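Local structure of Phospholipase/Carboxylesterase (Dyadobacter fermentans, 4H0C) at residues A99-S108 with R123-G133. The protein probably hydrolyses carboxylic ester bonds, perhaps including palmitoyl thioesters on proteins, as an esterase of the alpha/beta-hydrolase superfamily. Sequence-based numbering, arbitrary orientation.
Sequences AEQIYFAGFS and RKYGGIIAFTG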
ATOM      1  N   ALA A  99     -11.081 -11.198   3.325  1.00 16.35           N
ATOM      2  CA  ALA A  99     -10.513  -9.925   2.828  1.00 13.89           C
ATOM      3  C   ALA A  99     -11.014  -8.720   3.620  1.00 13.44           C
ATOM      4  O   ALA A  99     -10.278  -7.741   3.792  1.00 14.98           O
ATOM      5  CB  ALA A  99     -10.807  -9.766   1.334  1.00 20.89           C
ATOM      6  N   GLU A 100     -12.232  -8.794   4.147  1.00 16.98           N
ATOM      7  CA  GLU A 100     -12.782  -7.682   4.927  1.00 17.11           C
ATOM      8  C   GLU A 100     -12.095  -7.444   6.286  1.00 14.65           C
ATOM      9  O   GLU A 100     -12.331  -6.403   6.928  1.00 15.32           O
ATOM     10  CB  GLU A 100     -14.304  -7.802   5.093  1.00 21.70           C
ATOM     11  CG  GLU A 100     -14.726  -8.902   6.037  1.00 24.26           C
ATOM     12  CD  GLU A 100     -16.196  -8.832   6.368  1.00 36.95           C
ATOM     13  OE1 GLU A 100     -16.914  -7.973   5.797  1.00 45.97           O
ATOM     14  OE2 GLU A 100     -16.633  -9.636   7.209  1.00 43.35           O
ATOM     15  N   GLN A 101     -11.222  -8.381   6.682  1.00 13.84           N
ATOM     16  CA  GLN A 101     -10.380  -8.251   7.869  1.00 14.70           C
ATOM     17  C   GLN A 101      -8.907  -8.114   7.475  1.00 13.49           C
ATOM     18  O   GLN A 101      -8.028  -8.267   8.330  1.00 14.71           O
ATOM     19  CB  GLN A 101     -10.545  -9.460   8.801  1.00 18.85           C
ATOM     20  CG  GLN A 101     -11.943  -9.642   9.379  1.00 21.05           C
ATOM     21  CD  GLN A 101     -12.461  -8.405  10.090  1.00 29.48           C
ATOM     22  OE1 GLN A 101     -11.699  -7.625  10.669  1.00 30.01           O
ATOM     23  NE2 GLN A 101     -13.775  -8.224  10.057  1.00 37.04           N
ATOM     24  N   ILE A 102      -8.637  -7.825   6.193  1.00 14.16           N
ATOM     25  CA  ILE A 102      -7.260  -7.644   5.724  1.00 13.19           C
ATOM     26  C   ILE A 102      -7.037  -6.162   5.493  1.00 12.27           C
ATOM     27  O   ILE A 102      -7.849  -5.489   4.815  1.00 14.45           O
ATOM     28  CB  ILE A 102      -6.912  -8.468   4.447  1.00 12.98           C
ATOM     29  CG1 ILE A 102      -7.053  -9.976   4.706  1.00 14.40           C
ATOM     30  CG2 ILE A 102      -5.480  -8.151   3.996  1.00 13.40           C
ATOM     31  CD1 ILE A 102      -6.956 -10.862   3.457  1.00 14.76           C
ATOM     32  N   TYR A 103      -5.968  -5.657   6.106  1.00 12.06           N
ATOM     33  CA  TYR A 103      -5.564  -4.252   6.024  1.00  9.60           C
ATOM     34  C   TYR A 103      -4.299  -4.143   5.204  1.00 11.44           C
ATOM     35  O   TYR A 103      -3.571  -5.130   5.058  1.00 12.03           O
ATOM     36  CB  TYR A 103      -5.312  -3.723   7.434  1.00 11.75           C
ATOM     37  CG  TYR A 103      -6.553  -3.687   8.292  1.00 11.43           C
ATOM     38  CD1 TYR A 103      -7.141  -4.876   8.776  1.00 13.42           C
ATOM     39  CD2 TYR A 103      -7.169  -2.478   8.600  1.00 13.45           C
ATOM     40  CE1 TYR A 103      -8.287  -4.840   9.566  1.00 14.06           C
ATOM     41  CE2 TYR A 103      -8.309  -2.433   9.388  1.00 14.07           C
ATOM     42  CZ  TYR A 103      -8.868  -3.608   9.874  1.00 16.07           C
ATOM     43  OH  TYR A 103     -10.023  -3.525  10.639  1.00 21.33           O
ATOM     44  N   PHE A 104      -4.051  -2.961   4.645  1.00 12.80           N
ATOM     45  CA  PHE A 104      -2.815  -2.706   3.891  1.00 12.25           C
ATOM     46  C   PHE A 104      -2.169  -1.427   4.396  1.00 14.24           C
ATOM     47  O   PHE A 104      -2.866  -0.444   4.696  1.00 13.61           O
ATOM     48  CB  PHE A 104      -3.079  -2.537   2.387  1.00 12.05           C
ATOM     49  CG  PHE A 104      -3.669  -3.751   1.725  1.00 12.87           C
ATOM     50  CD1 PHE A 104      -5.023  -4.069   1.890  1.00 14.31           C
ATOM     51  CD2 PHE A 104      -2.883  -4.575   0.935  1.00 14.92           C
ATOM     52  CE1 PHE A 104      -5.565  -5.188   1.283  1.00 14.89           C
ATOM     53  CE2 PHE A 104      -3.438  -5.703   0.314  1.00 15.37           C
ATOM     54  CZ  PHE A 104      -4.774  -6.014   0.499  1.00 16.59           C
ATOM     55  N   ALA A 105      -0.835  -1.436   4.486  1.00 13.00           N
ATOM     56  CA  ALA A 105      -0.107  -0.242   4.910  1.00 12.69           C
ATOM     57  C   ALA A 105       1.184  -0.129   4.127  1.00 12.42           C
ATOM     58  O   ALA A 105       1.941  -1.094   4.041  1.00 16.77           O
ATOM     59  CB  ALA A 105       0.161  -0.269   6.410  1.00 14.83           C
ATOM     60  N   GLY A 106       1.440   1.028   3.537  1.00 13.85           N
ATOM     61  CA  GLY A 106       2.641   1.203   2.721  1.00 13.24           C
ATOM     62  C   GLY A 106       3.164   2.609   2.892  1.00 15.12           C
ATOM     63  O   GLY A 106       2.380   3.524   3.195  1.00 15.05           O
ATOM     64  N   PHE A 107       4.473   2.787   2.695  1.00 13.19           N
ATOM     65  CA  PHE A 107       5.068   4.124   2.669  1.00 14.75           C
ATOM     66  C   PHE A 107       5.733   4.334   1.336  1.00 13.59           C
ATOM     67  O   PHE A 107       6.474   3.465   0.877  1.00 15.80           O
ATOM     68  CB  PHE A 107       6.126   4.305   3.788  1.00 16.40           C
ATOM     69  CG  PHE A 107       6.905   5.580   3.681  1.00 17.63           C
ATOM     70  CD1 PHE A 107       6.262   6.815   3.810  1.00 18.72           C
ATOM     71  CD2 PHE A 107       8.273   5.557   3.435  1.00 18.63           C
ATOM     72  CE1 PHE A 107       6.966   8.009   3.709  1.00 21.53           C
ATOM     73  CE2 PHE A 107       8.992   6.750   3.344  1.00 23.62           C
ATOM     74  CZ  PHE A 107       8.342   7.978   3.477  1.00 22.19           C
ATOM     75  N   SER A 108       5.510   5.508   0.747  1.00 14.01           N
ATOM     76  CA  SER A 108       6.240   5.937  -0.456  1.00 14.42           C
ATOM     77  C   SER A 108       6.069   4.917  -1.603  1.00 13.77           C
ATOM     78  O   SER A 108       4.937   4.653  -1.999  1.00 14.20           O
ATOM     79  CB  SER A 108       7.707   6.293  -0.109  1.00 17.48           C
ATOM     80  OG  SER A 108       8.298   7.103  -1.110  1.00 20.85           O
ATOM     81  N   ARG A 123     -12.313  -4.499  -3.359  1.00 13.70           N
ATOM     82  CA  ARG A 123     -13.375  -5.218  -2.683  1.00 16.06           C
ATOM     83  C   ARG A 123     -13.422  -4.682  -1.278  1.00 13.39           C
ATOM     84  O   ARG A 123     -12.719  -3.746  -0.972  1.00 13.70           O
ATOM     85  CB  ARG A 123     -13.155  -6.728  -2.699  1.00 19.90           C
ATOM     86  CG  ARG A 123     -11.754  -7.174  -2.378  1.00 20.18           C
ATOM     87  CD  ARG A 123     -11.713  -8.663  -2.628  1.00 31.03           C
ATOM     88  NE  ARG A 123     -10.405  -9.269  -2.541  1.00 35.48           N
ATOM     89  CZ  ARG A 123     -10.220 -10.542  -2.187  1.00 33.90           C
ATOM     90  NH1 ARG A 123     -11.268 -11.304  -1.855  1.00 31.87           N
ATOM     91  NH2 ARG A 123      -8.992 -11.042  -2.145  1.00 31.61           N
ATOM     92  N   LYS A 124     -14.247  -5.271  -0.417  1.00 12.81           N
ATOM     93  CA  LYS A 124     -14.317  -4.788   0.959  1.00 13.73           C
ATOM     94  C   LYS A 124     -13.076  -5.281   1.686  1.00 12.46           C
ATOM     95  O   LYS A 124     -12.874  -6.492   1.829  1.00 16.08           O
ATOM     96  CB  LYS A 124     -15.588  -5.264   1.673  1.00 14.25           C
ATOM     97  CG  LYS A 124     -15.776  -4.631   3.047  1.00 17.76           C
ATOM     98  CD  LYS A 124     -17.104  -5.069   3.644  1.00 22.54           C
ATOM     99  CE  LYS A 124     -17.431  -4.275   4.896  1.00 28.87           C
ATOM    100  NZ  LYS A 124     -18.462  -4.932   5.739  1.00 45.39           N
ATOM    101  N   TYR A 125     -12.219  -4.345   2.078  1.00 13.45           N
ATOM    102  CA  TYR A 125     -11.046  -4.675   2.871  1.00 11.02           C
ATOM    103  C   TYR A 125     -11.223  -4.097   4.267  1.00 11.37           C
ATOM    104  O   TYR A 125     -12.119  -3.268   4.489  1.00 14.89           O
ATOM    105  CB  TYR A 125      -9.795  -4.075   2.219  1.00 11.26           C
ATOM    106  CG  TYR A 125      -9.362  -4.747   0.916  1.00 12.37           C
ATOM    107  CD1 TYR A 125      -8.973  -6.106   0.886  1.00 14.35           C
ATOM    108  CD2 TYR A 125      -9.334  -4.025  -0.282  1.00 13.87           C
ATOM    109  CE1 TYR A 125      -8.550  -6.700  -0.301  1.00 15.01           C
ATOM    110  CE2 TYR A 125      -8.938  -4.616  -1.472  1.00 13.78           C
ATOM    111  CZ  TYR A 125      -8.536  -5.935  -1.478  1.00 15.76           C
ATOM    112  OH  TYR A 125      -8.143  -6.480  -2.669  1.00 18.09           O
ATOM    113  N   GLY A 126     -10.357  -4.488   5.202  1.00 11.72           N
ATOM    114  CA  GLY A 126     -10.388  -3.907   6.540  1.00 12.08           C
ATOM    115  C   GLY A 126     -10.080  -2.419   6.538  1.00 12.95           C
ATOM    116  O   GLY A 126     -10.750  -1.631   7.204  1.00 15.21           O
ATOM    117  N   GLY A 127      -9.083  -2.026   5.762  1.00 13.14           N
ATOM    118  CA  GLY A 127      -8.658  -0.632   5.680  1.00 12.34           C
ATOM    119  C   GLY A 127      -7.380  -0.549   4.874  1.00 12.85           C
ATOM    120  O   GLY A 127      -6.657  -1.550   4.742  1.00 14.49           O
ATOM    121  N   ILE A 128      -7.107   0.622   4.306  1.00 12.07           N
ATOM    122  CA  ILE A 128      -5.946   0.810   3.447  1.00 11.02           C
ATOM    123  C   ILE A 128      -5.245   2.092   3.859  1.00 10.58           C
ATOM    124  O   ILE A 128      -5.870   3.142   3.946  1.00 12.28           O
ATOM    125  CB  ILE A 128      -6.376   0.874   1.954  1.00 10.41           C
ATOM    126  CG1 ILE A 128      -7.020  -0.463   1.539  1.00 11.92           C
ATOM    127  CG2 ILE A 128      -5.175   1.191   1.076  1.00 11.32           C
ATOM    128  CD1 ILE A 128      -7.820  -0.420   0.233  1.00 12.06           C
ATOM    129  N   ILE A 129      -3.949   1.994   4.149  1.00 11.46           N
ATOM    130  CA  ILE A 129      -3.163   3.147   4.597  1.00 10.85           C
ATOM    131  C   ILE A 129      -2.037   3.408   3.608  1.00 11.22           C
ATOM    132  O   ILE A 129      -1.128   2.576   3.436  1.00 13.93           O
ATOM    133  CB  ILE A 129      -2.580   2.867   5.991  1.00 12.13           C
ATOM    134  CG1 ILE A 129      -3.694   2.542   6.998  1.00 14.01           C
ATOM    135  CG2 ILE A 129      -1.748   4.053   6.439  1.00 15.27           C
ATOM    136  CD1 ILE A 129      -3.193   1.676   8.143  1.00 16.58           C
ATOM    137  N   ALA A 130      -2.104   4.548   2.924  1.00 10.93           N
ATOM    138  CA  ALA A 130      -1.116   4.909   1.914  1.00 11.75           C
ATOM    139  C   ALA A 130      -0.384   6.173   2.325  1.00 12.67           C
ATOM    140  O   ALA A 130      -0.811   7.305   2.011  1.00 14.08           O
ATOM    141  CB  ALA A 130      -1.778   5.075   0.552  1.00 13.01           C
ATOM    142  N   PHE A 131       0.705   5.993   3.079  1.00 15.51           N
ATOM    143  CA  PHE A 131       1.532   7.129   3.515  1.00 14.69           C
ATOM    144  C   PHE A 131       2.377   7.605   2.342  1.00 15.87           C
ATOM    145  O   PHE A 131       3.337   6.938   1.952  1.00 16.79           O
ATOM    146  CB  PHE A 131       2.485   6.748   4.662  1.00 15.94           C
ATOM    147  CG  PHE A 131       1.805   6.356   5.953  1.00 17.35           C
ATOM    148  CD1 PHE A 131       0.988   7.250   6.646  1.00 19.33           C
ATOM    149  CD2 PHE A 131       2.042   5.089   6.515  1.00 18.40           C
ATOM    150  CE1 PHE A 131       0.403   6.883   7.857  1.00 17.93           C
ATOM    151  CE2 PHE A 131       1.473   4.724   7.723  1.00 19.10           C
ATOM    152  CZ  PHE A 131       0.638   5.620   8.399  1.00 18.87           C
ATOM    153  N   THR A 132       2.034   8.780   1.815  1.00 14.95           N
ATOM    154  CA  THR A 132       2.773   9.428   0.709  1.00 17.27           C
ATOM    155  C   THR A 132       2.877   8.558  -0.542  1.00 15.38           C
ATOM    156  O   THR A 132       3.967   8.089  -0.934  1.00 17.41           O
ATOM    157  CB  THR A 132       4.143   9.939   1.159  1.00 17.85           C
ATOM    158  OG1 THR A 132       3.975  10.655   2.395  1.00 22.22           O
ATOM    159  CG2 THR A 132       4.768  10.912   0.087  1.00 20.65           C
ATOM    160  N   GLY A 133       1.736   8.334  -1.172  1.00 14.76           N
ATOM    161  CA  GLY A 133       1.709   7.566  -2.400  1.00 15.92           C
ATOM    162  C   GLY A 133       0.526   7.933  -3.276  1.00 15.26           C
ATOM    163  O   GLY A 133      -0.400   8.635  -2.851  1.00 14.75           O
TER
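I129 is gripped from both backbone ends by strand 102-107: its N gives a hydrogen bond to F104 O (2.7 Å), and its O takes one from G106 N. The parallel pairing runs on through F131 N to G106 O and ends with S108 N on F131 O, the straightest of the set at 168° (2.9 Å). At the other end F104 N donates a hydrogen bond to G127 O, while G126 N reaches I102 O from above the carbonyl plane, a bent bond of 143° where the strand pairing gives way to a turn. Outermost, E100 OE1 and K124 NZ form a weak, exposed salt bridge (3.4 Å).

Y103 and F104 leave their strand on opposite faces of the sheet. Y103 folds over G126, whose CA makes a CH-pi contact 3.7 Å from the ring centroid, nearly on the ring normal; a CB on G126 would clash with Y103 CE1. Shortening Y103 to an alanine removes the ring, and is likely to leave G126 CA without its CH-pi partner and open a gap over that glycine. On the other face, with CG anti to the carbonyl carbon (chi1 -62°), the F104 ring swings to Y125 and drives its CE1 edge into the face of that ring, 3.6 Å from Y125 CD1, in a T-shaped stack. R123 CG covers the opposite face of Y125, whose OH is hydrogen-bonded to N121 O, and the R123 guanidinium lies flat over A99 CB and pairs with E93.

Strands 102-107 and 127-131 are joined through helix 109-120 as a beta-alpha-beta unit in the central sheet. Backbone bonds thus fix the strand that delivers S108 to a GxSxG turn, consistent with the nucleophile elbow of alpha/beta hydrolases; S108 OG is hydrogen-bonded to H194, consistent with the Ser-His catalytic pair these hydrolases use.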